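Hydrogen peroxide-inducible genes activator (Corynebacterium glutamicum, PDB 6G1D) probably senses hydrogen peroxide through a peroxidatic cysteine and, as a LysR-type transcription factor, activates peroxide-inducible genes. Local coordinates at residues L169-F174 against T277-I282; A111-P116 against I255-W260; L202-H207 against V231-S236. The protein carries 1 engineered substitution. All blocks are in the same frame, centred on the assembly; numbering follows the deposited sequence.

Contact 1 of 3, residues L169-F174 against T277-I282; sequences LYDEDF and TANRRI
Leu169-Phe174 and Asn279-Ile282 run antiparallel, their axes at 155°, as neighbouring strands of the mixed sheet in the LysR-type effector-binding domain, and a classic beta bulge interrupts the pairing where Leu169 and Tyr170 both face Ile282. Ile282 O accepts from Leu169 N at 2.9 Å and, more weakly, from Tyr170 N at 3.3 Å. Beyond the bulge, regular pairing carries on through Glu172 and Arg280.

The side chains of Glu172 and Arg280 lie alongside each other on one face. Arg280 CG sits between the backbone N and carbonyl carbon (chi1 62°), and from there the chain extends straight, so that NE and NH2 both donate to Glu172 OE1, NH2 at 2.9 Å. OE1 lies in the guanidinium plane, yet both N-H groups reach it from above one face of the carboxylate, the two planes being 51° apart. Glu172 OE2 turns instead to Ser256 OG, and Arg280 NH1 to Thr109 OG1, which fixes both groups in this buried setting. Ile282 CD1 lies over the guanidinium face. On the same side Ile282 CB makes a CH-pi contact over a face of the Tyr170 ring, 3.6 Å from CE1; Tyr170 also stacks with Phe307 of helix 293-316.

On the opposite face, Asp171 and Arg281 form a more exposed salt bridge, OD2 to NH2 at 2.8 Å; both N-H bonds, NE to OD1 and NH2 to OD2, are weak and bent, although the two planes are nearly parallel. Beside it, one water donates to Asp171 OD1 at 2.9 Å and to Asn279 OD1 at 3.0 Å.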
loop_
_atom_site.group_PDB
_atom_site.type_symbol
_atom_site.label_atom_id
_atom_site.label_comp_id
_atom_site.label_asym_id
_atom_site.label_seq_id
_atom_site.Cartn_x
_atom_site.Cartn_y
_atom_site.Cartn_z
ATOM N N LEU B 169 -20.077 21.596 -15.898
ATOM C CA LEU B 169 -19.749 22.892 -15.263
ATOM C C LEU B 169 -19.124 23.842 -16.263
ATOM O O LEU B 169 -19.664 24.913 -16.521
ATOM C CB LEU B 169 -18.847 22.697 -14.057
ATOM C CG LEU B 169 -19.428 21.813 -12.934
ATOM C CD1 LEU B 169 -18.413 21.617 -11.848
ATOM C CD2 LEU B 169 -20.678 22.471 -12.368
ATOM N N TYR B 170 -17.995 23.440 -16.834
ATOM C CA TYR B 170 -17.262 24.280 -17.786
ATOM C C TYR B 170 -16.225 23.463 -18.566
ATOM O O TYR B 170 -15.854 22.368 -18.142
ATOM C CB TYR B 170 -16.563 25.418 -17.039
ATOM C CG TYR B 170 -15.735 24.957 -15.857
ATOM C CD1 TYR B 170 -14.432 24.513 -16.004
ATOM C CD2 TYR B 170 -16.269 24.959 -14.571
ATOM C CE1 TYR B 170 -13.688 24.094 -14.930
ATOM C CE2 TYR B 170 -15.520 24.526 -13.486
ATOM C CZ TYR B 170 -14.234 24.108 -13.668
ATOM O OH TYR B 170 -13.527 23.701 -12.580
ATOM N N ASP B 171 -15.777 24.025 -19.683
ATOM C CA ASP B 171 -14.578 23.581 -20.395
ATOM C C ASP B 171 -13.373 24.435 -19.964
ATOM O O ASP B 171 -13.428 25.670 -20.012
ATOM C CB ASP B 171 -14.787 23.718 -21.900
ATOM C CG ASP B 171 -15.756 22.725 -22.433
ATOM O OD1 ASP B 171 -15.785 21.588 -21.939
ATOM O OD2 ASP B 171 -16.494 23.047 -23.388
ATOM N N GLU B 172 -12.325 23.774 -19.504
ATOM C CA GLU B 172 -11.132 24.460 -19.016
ATOM C C GLU B 172 -10.012 24.216 -20.003
ATOM O O GLU B 172 -9.640 23.048 -20.244
ATOM C CB GLU B 172 -10.720 23.923 -17.662
ATOM C CG GLU B 172 -9.436 24.506 -17.120
ATOM C CD GLU B 172 -9.173 24.131 -15.680
ATOM O OE1 GLU B 172 -9.713 23.084 -15.221
ATOM O OE2 GLU B 172 -8.405 24.888 -15.015
ATOM N N ASP B 173 -9.446 25.293 -20.536
ATOM C CA ASP B 173 -8.357 25.169 -21.502
ATOM C C ASP B 173 -7.088 24.662 -20.836
ATOM O O ASP B 173 -6.888 24.868 -19.649
ATOM C CB ASP B 173 -8.091 26.512 -22.193
ATOM C CG ASP B 173 -9.175 26.879 -23.206
ATOM O OD1 ASP B 173 -9.697 25.980 -23.940
ATOM O OD2 ASP B 173 -9.498 28.082 -23.292
ATOM N N PHE B 174 -6.255 23.974 -21.610
ATOM C CA PHE B 174 -4.868 23.749 -21.223
ATOM C C PHE B 174 -3.966 24.895 -21.735
ATOM O O PHE B 174 -4.354 25.683 -22.579
ATOM C CB PHE B 174 -4.333 22.447 -21.798
ATOM C CG PHE B 174 -5.137 21.239 -21.413
ATOM C CD1 PHE B 174 -5.424 20.987 -20.090
ATOM C CD2 PHE B 174 -5.585 20.347 -22.378
ATOM C CE1 PHE B 174 -6.171 19.881 -19.726
ATOM C CE2 PHE B 174 -6.313 19.243 -22.031
ATOM C CZ PHE B 174 -6.608 19.011 -20.702
ATOM N N THR B 277 -8.568 22.811 -30.423
ATOM C CA THR B 277 -9.267 22.566 -29.188
ATOM C C THR B 277 -8.375 21.737 -28.287
ATOM O O THR B 277 -7.990 20.632 -28.634
ATOM C CB THR B 277 -10.601 21.863 -29.446
ATOM O OG1 THR B 277 -11.401 22.740 -30.255
ATOM C CG2 THR B 277 -11.342 21.587 -28.086
ATOM N N ALA B 278 -8.038 22.300 -27.132
ATOM C CA ALA B 278 -7.200 21.631 -26.158
ATOM C C ALA B 278 -7.700 22.016 -24.780
ATOM O O ALA B 278 -7.252 23.029 -24.191
ATOM C CB ALA B 278 -5.724 22.049 -26.372
ATOM N N ASN B 279 -8.644 21.233 -24.281
ATOM C CA ASN B 279 -9.322 21.559 -23.027
ATOM C C ASN B 279 -9.823 20.276 -22.323
ATOM O O ASN B 279 -9.689 19.194 -22.867
ATOM C CB ASN B 279 -10.457 22.592 -23.309
ATOM C CG ASN B 279 -11.575 22.031 -24.155
ATOM O OD1 ASN B 279 -11.695 20.839 -24.350
ATOM N ND2 ASN B 279 -12.408 22.915 -24.665
ATOM N N ARG B 280 -10.370 20.411 -21.123
ATOM C CA ARG B 280 -11.072 19.292 -20.455
ATOM C C ARG B 280 -12.432 19.789 -20.026
ATOM O O ARG B 280 -12.590 20.989 -19.737
ATOM C CB ARG B 280 -10.293 18.798 -19.260
ATOM C CG ARG B 280 -10.101 19.829 -18.168
ATOM C CD ARG B 280 -9.310 19.265 -17.047
ATOM N NE ARG B 280 -9.101 20.234 -15.988
ATOM C CZ ARG B 280 -8.415 19.974 -14.884
ATOM N NH1 ARG B 280 -7.872 18.767 -14.691
ATOM N NH2 ARG B 280 -8.274 20.911 -13.967
ATOM N N ARG B 281 -13.417 18.893 -20.019
ATOM C CA ARG B 281 -14.756 19.224 -19.540
ATOM C C ARG B 281 -14.867 18.779 -18.098
ATOM O O ARG B 281 -14.733 17.582 -17.808
ATOM C CB ARG B 281 -15.838 18.586 -20.417
ATOM C CG ARG B 281 -17.252 18.868 -19.914
ATOM C CD ARG B 281 -18.256 18.841 -21.037
ATOM N NE ARG B 281 -18.289 20.107 -21.781
ATOM C CZ ARG B 281 -18.872 20.268 -22.971
ATOM N NH1 ARG B 281 -19.384 19.247 -23.642
ATOM N NH2 ARG B 281 -18.853 21.478 -23.533
ATOM N N ILE B 282 -15.093 19.733 -17.207
ATOM C CA ILE B 282 -15.261 19.480 -15.794
ATOM C C ILE B 282 -16.748 19.470 -15.476
ATOM O O ILE B 282 -17.544 20.228 -16.066
ATOM C CB ILE B 282 -14.547 20.557 -14.958
ATOM C CG1 ILE B 282 -13.056 20.494 -15.190
ATOM C CG2 ILE B 282 -14.810 20.365 -13.469
ATOM C CD1 ILE B 282 -12.380 19.182 -14.765
HETATM O O HOH W 1 -14.479 19.773 -23.776
HETATM O O HOH W 2 -9.201 24.891 -26.386
HETATM O O HOH W 3 -12.210 25.701 -24.383
HETATM O O HOH W 4 -5.674 25.275 -24.907
#

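Contact 2 of 3, residues A111-P116 against I255-W260; sequences APYILP and ISAIPW
Tyr113 O and Trp260 NE1 are joined by one water, which donates to the carbonyl at 2.7 Å and accepts from the indole at 2.9 Å. No direct hydrogen bond crosses this buried contact of the effector-binding domain, in which the first turns of helix 111-125 meet the 3-10 turn 255-257 that follows strand 251-254 and the helical turn after it. The water lies in the indole plane at the NE1 edge.

Tyr113 is the main contributor from its helix. Its ring is held flat between two groups: Ala257 CA makes a CH-pi contact over the centre of one face, 3.6 Å from the ring centroid, and Pro112 CG, one residue back in its own helix, stands over the centre of the opposite face. With CG anti to the carbonyl carbon, a chi1 of -43° lays the ring over Ala257, and CB, which points toward the 3-10 turn, rests 3.4 Å from Ser256 O. Tyr113 OH continues past the contact to Glu261 OE2, which fixes the far end of the ring.

Trp260 and Tyr113 pass one another with opposite headings, neither stacked nor edge-to-face: their ring planes stand 31° apart, and Tyr113 CD2 comes within 3.5 Å of Trp260 CD1.

Pro116 kinks the helix: lacking an N-H, it cannot bond Pro112 O, and that carbonyl accepts from Gln242 NE2 of a second subunit. The same Gln242 packs on Pro116 and Trp260, placing the contact beside the subunit interface. At the benzenoid end of the indole, Pro116 CG lies 4.0 Å from Trp260 CZ2.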
loop_
_atom_site.group_PDB
_atom_site.type_symbol
_atom_site.label_atom_id
_atom_site.label_comp_id
_atom_site.label_asym_id
_atom_site.label_seq_id
_atom_site.Cartn_x
_atom_site.Cartn_y
_atom_site.Cartn_z
ATOM N N ALA B 111 -8.539 20.573 -7.614
ATOM C CA ALA B 111 -8.786 20.960 -6.218
ATOM C C ALA B 111 -8.075 22.225 -5.701
ATOM O O ALA B 111 -8.715 23.159 -5.296
ATOM C CB ALA B 111 -8.448 19.793 -5.288
ATOM N N PRO B 112 -6.728 22.239 -5.723
ATOM C CA PRO B 112 -6.046 23.366 -5.117
ATOM C C PRO B 112 -6.351 24.696 -5.810
ATOM O O PRO B 112 -6.200 25.729 -5.189
ATOM C CB PRO B 112 -4.574 22.969 -5.222
ATOM C CG PRO B 112 -4.531 21.975 -6.361
ATOM C CD PRO B 112 -5.794 21.226 -6.256
ATOM N N TYR B 113 -6.813 24.661 -7.054
ATOM C CA TYR B 113 -6.984 25.841 -7.881
ATOM C C TYR B 113 -8.406 26.375 -7.831
ATOM O O TYR B 113 -8.626 27.581 -7.994
ATOM C CB TYR B 113 -6.552 25.533 -9.309
ATOM C CG TYR B 113 -5.269 24.750 -9.361
ATOM C CD1 TYR B 113 -5.202 23.578 -10.064
ATOM C CD2 TYR B 113 -4.133 25.152 -8.661
ATOM C CE1 TYR B 113 -4.032 22.807 -10.079
ATOM C CE2 TYR B 113 -2.968 24.414 -8.694
ATOM C CZ TYR B 113 -2.951 23.217 -9.402
ATOM O OH TYR B 113 -1.828 22.430 -9.455
ATOM N N ILE B 114 -9.371 25.497 -7.566
ATOM C CA ILE B 114 -10.764 25.896 -7.428
ATOM C C ILE B 114 -11.121 26.213 -5.953
ATOM O O ILE B 114 -12.029 27.034 -5.689
ATOM C CB ILE B 114 -11.709 24.837 -8.039
ATOM C CG1 ILE B 114 -13.092 25.446 -8.393
ATOM C CG2 ILE B 114 -11.829 23.608 -7.165
ATOM C CD1 ILE B 114 -13.088 26.341 -9.639
ATOM N N LEU B 115 -10.422 25.594 -4.996
ATOM C CA LEU B 115 -10.814 25.699 -3.589
ATOM C C LEU B 115 -10.838 27.125 -3.027
ATOM O O LEU B 115 -11.751 27.460 -2.299
ATOM C CB LEU B 115 -9.939 24.841 -2.677
ATOM C CG LEU B 115 -10.307 23.360 -2.624
ATOM C CD1 LEU B 115 -9.201 22.578 -1.908
ATOM C CD2 LEU B 115 -11.651 23.069 -2.052
ATOM N N PRO B 116 -9.824 27.958 -3.337
ATOM C CA PRO B 116 -9.880 29.263 -2.657
ATOM C C PRO B 116 -11.167 30.019 -2.913
ATOM O O PRO B 116 -11.782 30.484 -1.953
ATOM C CB PRO B 116 -8.650 30.013 -3.176
ATOM C CG PRO B 116 -7.697 28.903 -3.518
ATOM C CD PRO B 116 -8.557 27.778 -4.068
ATOM N N ILE B 255 -5.588 25.808 -17.155
ATOM C CA ILE B 255 -5.359 27.227 -16.911
ATOM C C ILE B 255 -5.587 27.703 -15.470
ATOM O O ILE B 255 -4.920 28.629 -15.023
ATOM C CB ILE B 255 -6.102 28.143 -17.881
ATOM C CG1 ILE B 255 -7.622 27.943 -17.854
ATOM C CG2 ILE B 255 -5.511 27.998 -19.297
ATOM C CD1 ILE B 255 -8.319 29.125 -18.506
ATOM N N SER B 256 -6.470 27.048 -14.728
ATOM C CA SER B 256 -6.667 27.395 -13.305
ATOM C C SER B 256 -5.419 27.172 -12.489
ATOM O O SER B 256 -5.258 27.801 -11.462
ATOM C CB SER B 256 -7.847 26.638 -12.670
ATOM O OG SER B 256 -7.582 25.240 -12.614
ATOM N N ALA B 257 -4.520 26.285 -12.928
ATOM C CA ALA B 257 -3.250 26.089 -12.239
ATOM C C ALA B 257 -2.233 27.255 -12.373
ATOM O O ALA B 257 -1.274 27.337 -11.587
ATOM C CB ALA B 257 -2.583 24.794 -12.674
ATOM N N ILE B 258 -2.410 28.106 -13.367
ATOM C CA ILE B 258 -1.387 29.114 -13.717
ATOM C C ILE B 258 -0.849 29.900 -12.533
ATOM O O ILE B 258 0.357 29.910 -12.309
ATOM C CB ILE B 258 -1.865 29.987 -14.891
ATOM C CG1 ILE B 258 -1.806 29.170 -16.192
ATOM C CG2 ILE B 258 -1.016 31.246 -15.059
ATOM C CD1 ILE B 258 -2.579 29.771 -17.335
ATOM N N PRO B 259 -1.729 30.525 -11.723
ATOM C CA PRO B 259 -1.153 31.378 -10.677
ATOM C C PRO B 259 -0.421 30.611 -9.607
ATOM O O PRO B 259 0.358 31.191 -8.878
ATOM C CB PRO B 259 -2.372 32.080 -10.054
ATOM C CG PRO B 259 -3.485 31.876 -11.002
ATOM C CD PRO B 259 -3.197 30.625 -11.791
ATOM N N TRP B 260 -0.711 29.322 -9.476
ATOM C CA TRP B 260 -0.185 28.507 -8.376
ATOM C C TRP B 260 1.053 27.718 -8.735
ATOM O O TRP B 260 1.798 27.359 -7.864
ATOM C CB TRP B 260 -1.291 27.548 -7.891
ATOM C CG TRP B 260 -2.481 28.300 -7.426
ATOM C CD1 TRP B 260 -3.600 28.541 -8.122
ATOM C CD2 TRP B 260 -2.608 29.007 -6.190
ATOM N NE1 TRP B 260 -4.478 29.323 -7.376
ATOM C CE2 TRP B 260 -3.894 29.573 -6.165
ATOM C CE3 TRP B 260 -1.784 29.148 -5.078
ATOM C CZ2 TRP B 260 -4.341 30.365 -5.111
ATOM C CZ3 TRP B 260 -2.249 29.913 -3.999
ATOM C CH2 TRP B 260 -3.512 30.526 -4.038
HETATM O O HOH W 5 -7.163 29.753 -8.408
#

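Contact 3 of 3, residues L202-H207 against V231-S236; sequences LLDDGH and VTRASS. With SO4 (sulfate ion), chain M.
Asp204 and Arg233 meet as a salt bridge between two loops of the effector-binding domain, with an Asx turn setting the acid. Asp204 OD1 lies 2.7 Å from Arg233 NH2 but over the face of the guanidinium: the planes stack 15° apart and the attraction is electrostatic, without an aimed N-H. Arg233 was modelled in two conformers, so this closeness is doubtful. Across the loops, Leu203 CD2 lies 3.5 Å from Ser236 C, and within its own loop CD1 covers a face of the His207 ring.

The carboxylate is positioned by its other oxygen. With CG between the backbone N and carbonyl carbon (chi1 64°), Asp204 OD2 folds back to accept from Gly206 N at 3.1 Å, within a type I turn that ends at His207. His207 occupies the N-cap position of helix 208-219 and donates from ND1 to a sulfate, probably from the crystallisation liquor; that very short bond is doubtful. Ser208 N, Leu209 N and Thr109 OG1 complete the anion's site. Ser208 is probably the engineered residue, in place of the peroxidatic cysteine.

Further out, Glu135 of a second subunit accepts from Arg233 NH1 through its carbonyl and from Ser235 N through its carboxylate.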
loop_
_atom_site.group_PDB
_atom_site.type_symbol
_atom_site.label_atom_id
_atom_site.label_comp_id
_atom_site.label_asym_id
_atom_site.label_seq_id
_atom_site.Cartn_x
_atom_site.Cartn_y
_atom_site.Cartn_z
ATOM N N LEU B 202 4.559 13.945 -17.836
ATOM C CA LEU B 202 3.158 13.759 -17.463
ATOM C C LEU B 202 3.087 13.187 -16.056
ATOM O O LEU B 202 4.021 12.536 -15.549
ATOM C CB LEU B 202 2.458 12.811 -18.436
ATOM C CG LEU B 202 2.514 13.218 -19.931
ATOM C CD1 LEU B 202 1.862 12.190 -20.832
ATOM C CD2 LEU B 202 1.837 14.565 -20.132
ATOM N N LEU B 203 1.949 13.443 -15.417
ATOM C CA LEU B 203 1.608 12.760 -14.199
ATOM C C LEU B 203 1.421 11.267 -14.577
ATOM O O LEU B 203 1.218 10.949 -15.765
ATOM C CB LEU B 203 0.324 13.345 -13.656
ATOM C CG LEU B 203 0.356 14.801 -13.207
ATOM C CD1 LEU B 203 -1.055 15.242 -12.801
ATOM C CD2 LEU B 203 1.411 15.007 -12.118
ATOM N N ASP B 204 1.498 10.368 -13.608
ATOM C CA ASP B 204 1.323 8.924 -13.894
ATOM C C ASP B 204 -0.113 8.619 -14.362
ATOM O O ASP B 204 -0.987 9.493 -14.334
ATOM C CB ASP B 204 1.710 8.049 -12.694
ATOM C CG ASP B 204 0.827 8.286 -11.505
ATOM O OD1 ASP B 204 1.228 9.146 -10.702
ATOM O OD2 ASP B 204 -0.291 7.718 -11.420
ATOM N N ASP B 205 -0.331 7.375 -14.793
ATOM C CA ASP B 205 -1.587 6.897 -15.402
ATOM C C ASP B 205 -2.857 7.020 -14.536
ATOM O O ASP B 205 -3.956 6.941 -15.065
ATOM C CB ASP B 205 -1.448 5.369 -15.737
ATOM C CG ASP B 205 -0.425 5.076 -16.783
ATOM O OD1 ASP B 205 0.427 5.922 -17.093
ATOM O OD2 ASP B 205 -0.485 3.960 -17.351
ATOM N N GLY B 206 -2.713 7.159 -13.220
ATOM C CA GLY B 206 -3.858 7.355 -12.341
ATOM C C GLY B 206 -4.560 8.719 -12.449
ATOM O O GLY B 206 -5.667 8.885 -11.928
ATOM N N HIS B 207 -3.941 9.687 -13.125
ATOM C CA HIS B 207 -4.476 11.047 -13.224
ATOM C C HIS B 207 -5.173 11.220 -14.558
ATOM O O HIS B 207 -4.616 10.880 -15.606
ATOM C CB HIS B 207 -3.327 12.048 -13.077
ATOM C CG HIS B 207 -2.671 12.001 -11.735
ATOM N ND1 HIS B 207 -3.049 12.807 -10.672
ATOM C CD2 HIS B 207 -1.676 11.209 -11.269
ATOM C CE1 HIS B 207 -2.273 12.548 -9.629
ATOM N NE2 HIS B 207 -1.443 11.575 -9.959
ATOM N N VAL B 231 10.824 7.268 -18.110
ATOM C CA VAL B 231 11.223 6.644 -16.855
ATOM C C VAL B 231 11.097 7.587 -15.658
ATOM O O VAL B 231 11.370 7.202 -14.528
ATOM C CB VAL B 231 12.657 6.095 -16.932
ATOM C CG1 VAL B 231 13.025 5.379 -15.643
ATOM C CG2 VAL B 231 12.794 5.153 -18.112
ATOM N N THR B 232 10.673 8.821 -15.906
ATOM C CA THR B 232 10.509 9.777 -14.828
ATOM C C THR B 232 9.039 9.818 -14.475
ATOM O O THR B 232 8.195 9.938 -15.357
ATOM C CB THR B 232 10.960 11.194 -15.241
ATOM O OG1 THR B 232 12.366 11.342 -15.012
ATOM C CG2 THR B 232 10.228 12.245 -14.430
ATOM N N ARG B 233 8.738 9.491 -13.223
ATOM C CA ARG B 233 7.369 9.491 -12.737
ATOM C C ARG B 233 7.173 10.597 -11.724
ATOM O O ARG B 233 7.925 10.688 -10.768
ATOM C CB ARG B 233 7.028 8.166 -12.064
ATOM C CG ARG B 233 5.641 8.171 -11.441
ATOM C CD ARG B 233 5.470 7.153 -10.330
ATOM N NE ARG B 233 4.060 6.843 -10.109
ATOM C CZ ARG B 233 3.277 7.446 -9.222
ATOM N NH1 ARG B 233 3.755 8.400 -8.441
ATOM N NH2 ARG B 233 2.008 7.085 -9.109
ATOM N N ALA B 234 6.103 11.367 -11.876
ATOM C CA ALA B 234 5.821 12.442 -10.906
ATOM C C ALA B 234 4.375 12.351 -10.473
ATOM O O ALA B 234 3.509 12.027 -11.301
ATOM C CB ALA B 234 6.109 13.793 -11.539
ATOM N N SER B 235 4.109 12.592 -9.187
ATOM C CA SER B 235 2.766 12.452 -8.674
ATOM C C SER B 235 1.997 13.773 -8.567
ATOM O O SER B 235 0.789 13.744 -8.378
ATOM C CB SER B 235 2.750 11.699 -7.335
ATOM O OG SER B 235 3.647 12.254 -6.414
ATOM N N SER B 236 2.682 14.922 -8.698
ATOM C CA SER B 236 2.042 16.238 -8.589
ATOM C C SER B 236 2.563 17.220 -9.626
ATOM O O SER B 236 3.714 17.135 -10.040
ATOM C CB SER B 236 2.289 16.837 -7.197
ATOM O OG SER B 236 3.694 17.033 -6.968
HETATM S S SO4 M . -6.394 14.237 -12.056
HETATM O O1 SO4 M . -6.949 15.745 -11.624
HETATM O O2 SO4 M . -7.497 12.934 -12.072
HETATM O O3 SO4 M . -5.740 14.539 -13.559
HETATM O O4 SO4 M . -5.272 13.914 -10.938
HETATM O O HOH W 6 6.252 11.434 -17.664
#

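How the contacts relate
All three contacts lie in the effector-binding domain. Along the chain their segments come as 111-116, 169-174, 202-207, 231-236, 255-260 and 277-282, so contacts 1 and 2 interlock and contact 3 falls within both. Contacts 1 and 2, centres 14 Å apart, touch directly: strand 164-179 meets the turn after strand 251-254 through a probable backbone hydrogen bond from Ile255 N to Asp173 O. Contact 3 stands about 20 Å from contact 1 and 19 Å from contact 2, centre to centre. The sulfate at His207 also nears the Arg280 side chain of contact 1, nearest atoms about 4 Å apart. Contacts 2 and 3 both reach the second subunit, whereas no other chain touches contact 1.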